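L-glyceraldehyde 3-phosphate reductase (Clostridium beijerinckii, PDB 6HG6) probably reduces aldehydes such as furfural and methylglyoxal with NADPH, as an aldo-keto reductase built on a TIM barrel. Local coordinates at residues 165-170 with 190-195; 108-113 with 137-142. One frame throughout, in Å; residues are numbered along the deposited sequence.

Interaction 1: residues 165-170 with 190-195. With NDP (NADPH dihydro-nicotinamide-adenine-dinucleotide phosphate), chain B.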
# COMPACT_ATOMS: atom_id res chain seq x y z
N ALA A 165 -10.52 -8.67 -5.38
CA ALA A 165 -9.58 -9.37 -4.48
C ALA A 165 -8.15 -8.89 -4.74
O ALA A 165 -7.77 -8.51 -5.87
CB ALA A 165 -9.67 -10.87 -4.69
N GLY A 166 -7.37 -8.90 -3.68
CA GLY A 166 -5.92 -8.68 -3.74
C GLY A 166 -5.23 -9.69 -2.85
O GLY A 166 -5.91 -10.30 -1.97
N ILE A 167 -3.91 -9.83 -2.99
CA ILE A 167 -3.10 -10.65 -2.07
C ILE A 167 -1.88 -9.82 -1.68
O ILE A 167 -1.51 -8.88 -2.44
CB ILE A 167 -2.74 -12.04 -2.62
CG1 ILE A 167 -1.81 -11.96 -3.82
CG2 ILE A 167 -4.02 -12.84 -2.89
CD1 ILE A 167 -1.49 -13.29 -4.43
N SER A 168 -1.34 -10.10 -0.51
CA SER A 168 -0.21 -9.31 0.02
C SER A 168 0.88 -10.22 0.53
O SER A 168 0.58 -11.26 1.12
CB SER A 168 -0.71 -8.33 1.08
OG SER A 168 0.33 -7.50 1.54
N ASN A 169 2.14 -9.82 0.31
CA ASN A 169 3.29 -10.56 0.83
C ASN A 169 3.43 -11.93 0.15
O ASN A 169 4.17 -12.80 0.71
CB ASN A 169 3.22 -10.66 2.35
CG ASN A 169 3.26 -9.28 2.99
OD1 ASN A 169 4.23 -8.54 2.79
ND2 ASN A 169 2.25 -8.95 3.78
N TYR A 170 2.81 -12.16 -1.01
CA TYR A 170 2.99 -13.44 -1.73
C TYR A 170 4.30 -13.41 -2.51
O TYR A 170 4.76 -12.33 -2.91
CB TYR A 170 1.80 -13.72 -2.64
CG TYR A 170 0.67 -14.40 -1.93
CD1 TYR A 170 0.09 -13.86 -0.81
CD2 TYR A 170 0.18 -15.61 -2.39
CE1 TYR A 170 -1.02 -14.44 -0.22
CE2 TYR A 170 -0.85 -16.26 -1.75
CZ TYR A 170 -1.46 -15.69 -0.66
OH TYR A 170 -2.53 -16.36 -0.08
N VAL A 190 -6.71 -8.27 -8.92
CA VAL A 190 -5.99 -7.28 -9.75
C VAL A 190 -4.73 -6.76 -9.09
O VAL A 190 -4.02 -5.97 -9.79
CB VAL A 190 -6.93 -6.11 -10.11
CG1 VAL A 190 -8.15 -6.58 -10.90
CG2 VAL A 190 -7.31 -5.34 -8.86
N ILE A 191 -4.45 -7.09 -7.84
CA ILE A 191 -3.39 -6.33 -7.12
C ILE A 191 -2.64 -7.20 -6.12
O ILE A 191 -3.25 -7.95 -5.35
CB ILE A 191 -3.99 -5.07 -6.45
CG1 ILE A 191 -2.94 -4.08 -5.95
CG2 ILE A 191 -4.94 -5.46 -5.32
CD1 ILE A 191 -2.10 -3.49 -7.02
N ASN A 192 -1.32 -7.04 -6.13
CA ASN A 192 -0.40 -7.58 -5.10
C ASN A 192 0.12 -6.40 -4.28
O ASN A 192 0.51 -5.38 -4.89
CB ASN A 192 0.80 -8.23 -5.74
CG ASN A 192 0.44 -9.48 -6.47
OD1 ASN A 192 0.39 -10.52 -5.83
ND2 ASN A 192 0.23 -9.38 -7.79
N GLN A 193 0.18 -6.54 -2.97
CA GLN A 193 0.77 -5.53 -2.07
C GLN A 193 2.00 -6.16 -1.43
O GLN A 193 1.87 -7.14 -0.71
CB GLN A 193 -0.21 -5.00 -1.04
CG GLN A 193 0.43 -3.98 -0.13
CD GLN A 193 -0.61 -3.26 0.70
OE1 GLN A 193 -1.69 -2.90 0.22
NE2 GLN A 193 -0.27 -3.08 1.95
N ASN A 194 3.17 -5.59 -1.70
CA ASN A 194 4.46 -6.15 -1.26
C ASN A 194 5.42 -5.05 -0.82
O ASN A 194 5.39 -3.94 -1.34
CB ASN A 194 5.10 -7.03 -2.33
CG ASN A 194 4.33 -8.29 -2.68
OD1 ASN A 194 3.29 -8.19 -3.31
ND2 ASN A 194 4.82 -9.44 -2.23
N ARG A 195 6.28 -5.40 0.13
CA ARG A 195 7.34 -4.49 0.62
C ARG A 195 8.36 -4.35 -0.50
O ARG A 195 8.76 -5.38 -1.04
CB ARG A 195 8.01 -5.04 1.88
CG ARG A 195 8.89 -4.03 2.60
CD ARG A 195 9.43 -4.49 3.97
NE ARG A 195 8.37 -4.95 4.87
CZ ARG A 195 7.97 -6.22 5.01
NH1 ARG A 195 8.55 -7.21 4.32
NH2 ARG A 195 6.96 -6.50 5.82
PA NDP B . 6.87 4.69 4.28
O1A NDP B . 8.02 3.77 4.02
O2A NDP B . 6.33 5.67 3.29
O5B NDP B . 7.08 5.44 5.69
C5B NDP B . 6.09 6.40 6.14
C4B NDP B . 6.68 7.25 7.24
O4B NDP B . 7.90 7.86 6.73
C3B NDP B . 5.83 8.41 7.75
O3B NDP B . 4.95 8.05 8.81
C2B NDP B . 6.90 9.38 8.23
O2B NDP B . 7.35 8.91 9.50
C1B NDP B . 8.00 9.19 7.18
N9A NDP B . 7.90 10.04 6.01
C8A NDP B . 6.93 10.03 5.04
N7A NDP B . 7.15 10.88 4.07
C5A NDP B . 8.34 11.50 4.41
C6A NDP B . 9.11 12.50 3.79
N6A NDP B . 8.77 13.08 2.64
N1A NDP B . 10.26 12.89 4.40
C2A NDP B . 10.59 12.31 5.56
N3A NDP B . 9.95 11.35 6.23
C4A NDP B . 8.82 10.98 5.60
O3 NDP B . 5.58 3.76 4.60
PN NDP B . 5.11 2.83 5.81
O1N NDP B . 4.46 3.72 6.82
O2N NDP B . 6.20 1.90 6.24
O5D NDP B . 3.98 1.96 5.07
C5D NDP B . 3.03 2.67 4.23
C4D NDP B . 1.75 1.87 4.15
O4D NDP B . 2.04 0.58 3.55
C3D NDP B . 1.09 1.49 5.47
O3D NDP B . 0.37 2.60 6.00
C2D NDP B . 0.20 0.33 5.00
O2D NDP B . -0.96 0.83 4.38
C1D NDP B . 1.09 -0.38 3.99
N1N NDP B . 1.82 -1.53 4.59
C2N NDP B . 1.48 -2.81 4.23
C3N NDP B . 1.90 -3.91 4.93
C7N NDP B . 1.48 -5.28 4.46
O7N NDP B . 0.67 -5.41 3.53
N7N NDP B . 2.00 -6.32 5.11
C4N NDP B . 2.77 -3.67 6.13
C5N NDP B . 3.24 -2.28 6.31
C6N NDP B . 2.82 -1.31 5.52
P2B NDP B . 7.86 10.02 10.56
O1X NDP B . 7.20 11.37 10.36
O2X NDP B . 7.52 9.42 11.91
O3X NDP B . 9.36 10.06 10.29
O HOH W 1 5.99 -8.17 0.94
O HOH W 2 5.94 -8.79 5.56
O HOH W 3 1.56 -10.32 -2.88

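Interaction 2: residues 108-113 with 137-142. With NDP (NADPH dihydro-nicotinamide-adenine-dinucleotide phosphate), chain B.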
# COMPACT_ATOMS: atom_id res chain seq x y z
N GLY A 108 -8.45 -16.12 14.77
CA GLY A 108 -8.15 -14.67 14.71
C GLY A 108 -6.83 -14.34 14.05
O GLY A 108 -6.35 -13.22 14.23
N ASP A 109 -6.31 -15.25 13.22
CA ASP A 109 -5.04 -15.11 12.49
C ASP A 109 -5.05 -16.11 11.33
O ASP A 109 -5.88 -17.05 11.35
CB ASP A 109 -3.90 -15.41 13.45
CG ASP A 109 -2.52 -14.91 13.08
OD1 ASP A 109 -2.34 -14.49 11.92
OD2 ASP A 109 -1.62 -14.98 13.99
N PHE A 110 -4.11 -15.96 10.41
CA PHE A 110 -3.78 -16.96 9.36
C PHE A 110 -4.81 -17.31 8.25
O PHE A 110 -5.03 -18.41 7.81
CB PHE A 110 -3.44 -18.31 9.99
CG PHE A 110 -2.20 -18.26 10.85
CD1 PHE A 110 -0.98 -18.00 10.26
CD2 PHE A 110 -2.27 -18.40 12.23
CE1 PHE A 110 0.18 -17.93 11.03
CE2 PHE A 110 -1.11 -18.33 13.00
CZ PHE A 110 0.10 -18.07 12.39
N GLY A 111 -5.51 -16.60 7.50
CA GLY A 111 -5.83 -17.68 6.40
C GLY A 111 -7.10 -18.63 6.33
O GLY A 111 -7.53 -19.04 5.18
N SER A 112 -7.71 -19.12 7.41
CA SER A 112 -8.96 -19.91 7.29
C SER A 112 -10.10 -19.07 6.72
O SER A 112 -10.13 -17.85 6.92
CB SER A 112 -9.39 -20.49 8.62
OG SER A 112 -9.78 -19.45 9.53
N ARG A 113 -11.09 -19.72 6.08
CA ARG A 113 -12.34 -19.09 5.64
C ARG A 113 -13.03 -18.45 6.87
O ARG A 113 -13.48 -17.32 6.77
CB ARG A 113 -13.23 -20.15 4.98
CG ARG A 113 -14.61 -19.65 4.58
CD ARG A 113 -15.32 -20.84 3.97
NE ARG A 113 -16.60 -20.43 3.45
CZ ARG A 113 -16.79 -19.81 2.29
NH1 ARG A 113 -15.76 -19.56 1.50
NH2 ARG A 113 -18.03 -19.47 1.95
N HIS A 137 -5.99 -11.02 1.11
CA HIS A 137 -5.35 -12.01 1.99
C HIS A 137 -4.00 -11.36 2.35
O HIS A 137 -3.21 -11.04 1.46
CB HIS A 137 -5.25 -13.39 1.37
CG HIS A 137 -4.78 -14.41 2.37
ND1 HIS A 137 -4.03 -15.51 2.02
CD2 HIS A 137 -4.96 -14.47 3.71
CE1 HIS A 137 -3.77 -16.25 3.08
NE2 HIS A 137 -4.33 -15.63 4.16
N HIS A 138 -3.79 -11.08 3.63
CA HIS A 138 -2.70 -10.20 4.11
C HIS A 138 -1.31 -10.84 4.00
O HIS A 138 -0.32 -10.11 3.95
CB HIS A 138 -3.04 -9.76 5.53
CG HIS A 138 -2.39 -8.50 5.97
ND1 HIS A 138 -2.80 -7.86 7.13
CD2 HIS A 138 -1.38 -7.76 5.45
CE1 HIS A 138 -2.06 -6.79 7.30
NE2 HIS A 138 -1.17 -6.72 6.31
N ARG A 139 -1.21 -12.17 4.06
CA ARG A 139 0.07 -12.88 3.94
C ARG A 139 -0.21 -14.33 3.57
O ARG A 139 -1.35 -14.81 3.77
CB ARG A 139 0.88 -12.84 5.24
CG ARG A 139 0.11 -13.37 6.45
CD ARG A 139 0.98 -14.04 7.47
NE ARG A 139 0.34 -14.22 8.78
CZ ARG A 139 0.99 -14.49 9.89
NH1 ARG A 139 2.30 -14.67 9.88
NH2 ARG A 139 0.34 -14.62 11.04
N MET A 140 0.81 -15.03 3.10
CA MET A 140 0.65 -16.45 2.79
C MET A 140 0.43 -17.26 4.08
O MET A 140 1.03 -16.96 5.12
CB MET A 140 1.88 -16.97 2.04
CG MET A 140 2.10 -16.26 0.72
SD MET A 140 3.45 -16.96 -0.24
CE MET A 140 4.91 -16.42 0.65
N ASP A 141 -0.41 -18.28 4.00
CA ASP A 141 -0.56 -19.27 5.08
C ASP A 141 -0.30 -20.64 4.48
O ASP A 141 -1.21 -21.28 3.96
CB ASP A 141 -1.96 -19.24 5.68
CG ASP A 141 -2.08 -20.22 6.83
OD1 ASP A 141 -1.05 -20.86 7.17
OD2 ASP A 141 -3.21 -20.35 7.37
N PRO A 142 0.93 -21.16 4.57
CA PRO A 142 1.21 -22.46 3.99
C PRO A 142 0.52 -23.60 4.74
O PRO A 142 0.53 -24.69 4.22
CB PRO A 142 2.75 -22.55 4.04
CG PRO A 142 3.13 -21.62 5.19
CD PRO A 142 2.12 -20.49 5.13
PA NDP B . 6.87 4.69 4.28
O1A NDP B . 8.02 3.77 4.02
O2A NDP B . 6.33 5.67 3.29
O5B NDP B . 7.08 5.44 5.69
C5B NDP B . 6.09 6.40 6.14
C4B NDP B . 6.68 7.25 7.24
O4B NDP B . 7.90 7.86 6.73
C3B NDP B . 5.83 8.41 7.75
O3B NDP B . 4.95 8.05 8.81
C2B NDP B . 6.90 9.38 8.23
O2B NDP B . 7.35 8.91 9.50
C1B NDP B . 8.00 9.19 7.18
N9A NDP B . 7.90 10.04 6.01
C8A NDP B . 6.93 10.03 5.04
N7A NDP B . 7.15 10.88 4.07
C5A NDP B . 8.34 11.50 4.41
C6A NDP B . 9.11 12.50 3.79
N6A NDP B . 8.77 13.08 2.64
N1A NDP B . 10.26 12.89 4.40
C2A NDP B . 10.59 12.31 5.56
N3A NDP B . 9.95 11.35 6.23
C4A NDP B . 8.82 10.98 5.60
O3 NDP B . 5.58 3.76 4.60
PN NDP B . 5.11 2.83 5.81
O1N NDP B . 4.46 3.72 6.82
O2N NDP B . 6.20 1.90 6.24
O5D NDP B . 3.98 1.96 5.07
C5D NDP B . 3.03 2.67 4.23
C4D NDP B . 1.75 1.87 4.15
O4D NDP B . 2.04 0.58 3.55
C3D NDP B . 1.09 1.49 5.47
O3D NDP B . 0.37 2.60 6.00
C2D NDP B . 0.20 0.33 5.00
O2D NDP B . -0.96 0.83 4.38
C1D NDP B . 1.09 -0.38 3.99
N1N NDP B . 1.82 -1.53 4.59
C2N NDP B . 1.48 -2.81 4.23
C3N NDP B . 1.90 -3.91 4.93
C7N NDP B . 1.48 -5.28 4.46
O7N NDP B . 0.67 -5.41 3.53
N7N NDP B . 2.00 -6.32 5.11
C4N NDP B . 2.77 -3.67 6.13
C5N NDP B . 3.24 -2.28 6.31
C6N NDP B . 2.82 -1.31 5.52
P2B NDP B . 7.86 10.02 10.56
O1X NDP B . 7.20 11.37 10.36
O2X NDP B . 7.52 9.42 11.91
O3X NDP B . 9.36 10.06 10.29
O HOH W 4 0.91 -14.69 13.96

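Interaction 1: residues 165-170 with 190-195
The nicotinamide end of the NADPH pocket is built here, where the C-terminal ends of two neighbouring barrel strands meet the cofactor's carboxamide. S168 OG sits 2.8 Å from Q193 O and 2.9 Å from NDP O7N; its single proton can serve either oxygen, and the model does not settle which. With chi1 at -176°, OG stands opposite its own backbone N and lies between the neighbouring strand and the cofactor. Q193, which also binds NADPH, extends its chain beyond CG along the same side, laying its amide alongside the nicotinamide, at C2N and the carboxamide. N169 completes the group: its ND2, hydrogen-bonded to H138 O, lies beside the carboxamide nitrogen.

Behind this site the segments pair as parallel strands of the TIM barrel, joined by the beta-alpha-beta crossover through helix 172-184. I167 brackets N192 in the parallel ladder: its N donates to I191 O at 3.1 Å, and its O accepts from Q193 N at 2.9 Å. On the face away from S168 and Q193, the I167 and N192 side chains run side by side, with I167 CG1 3.3 Å from N192 OD1. Past the strand end, Q193 O also takes the N-H of N169, and N194 ND2 reaches across to Y170 O at 3.0 Å, the donor tilted 18° from the carbonyl plane. Water 1 links N169 OD1 to R195 N.

Interaction 2: residues 108-113 with 137-142
R139 NH2 donates to D109 OD1 at 2.8 Å, the charged half of a contact between two loops at the C-terminal end of the TIM barrel: one follows strand 93-98, the other strand 132-137. The bond is fairly straight, 154° at the hydrogen, and lies in the guanidinium plane, while it reaches OD1 on the syn side and 21° out of the carboxylate plane. Water 4 closes a second path between the same two groups, giving a proton to D109 OD2 and accepting one from R139 NH2. Along the same edge of the guanidinium, NE donates to G99 O, so bonds at two of its nitrogens hold the plane.

The rim of the F110 ring, at CE1, lies over one face of the guanidinium, 3.3 Å from R139 NH2, with the two planes 16° apart. R139 gets there by a bent chain, with CG wedged between its backbone N and carbonyl carbon (chi1 55°).

D141 approaches the backbone of the same turn: its OD2 is modelled 2.7 Å from F110 O, a close approach that remains doubtful. D141 is held by a hydrogen bond between OD2 and T144 OG1 and by another from D143 N to OD1. G111 packs deeper, its CA 3.4 Å from H137 NE2; the ND1 of that histidine ring is hydrogen-bonded to Y170 OH.

Overall arrangement
Both interactions sit at the C-terminal end of the closed eight-stranded parallel barrel, their centres about 13 Å apart. Interaction 2 comes first along the chain, between the loops after strands 93-98 and 132-137; interaction 1 follows, pairing the next two strands, 162-168 and 189-195. Strand 132-137 lies beside 162-168 in the sheet, so the segments 137-142 and 165-170 leave adjacent strands and touch directly. There Y170 CD1 packs on M140 CG, and S168 CB lies against H138 O. Interaction 1 lies nearer the chain centre, buried, while interaction 2 is more peripheral; H138 and S168 bring both to the nicotinamide end of NADPH.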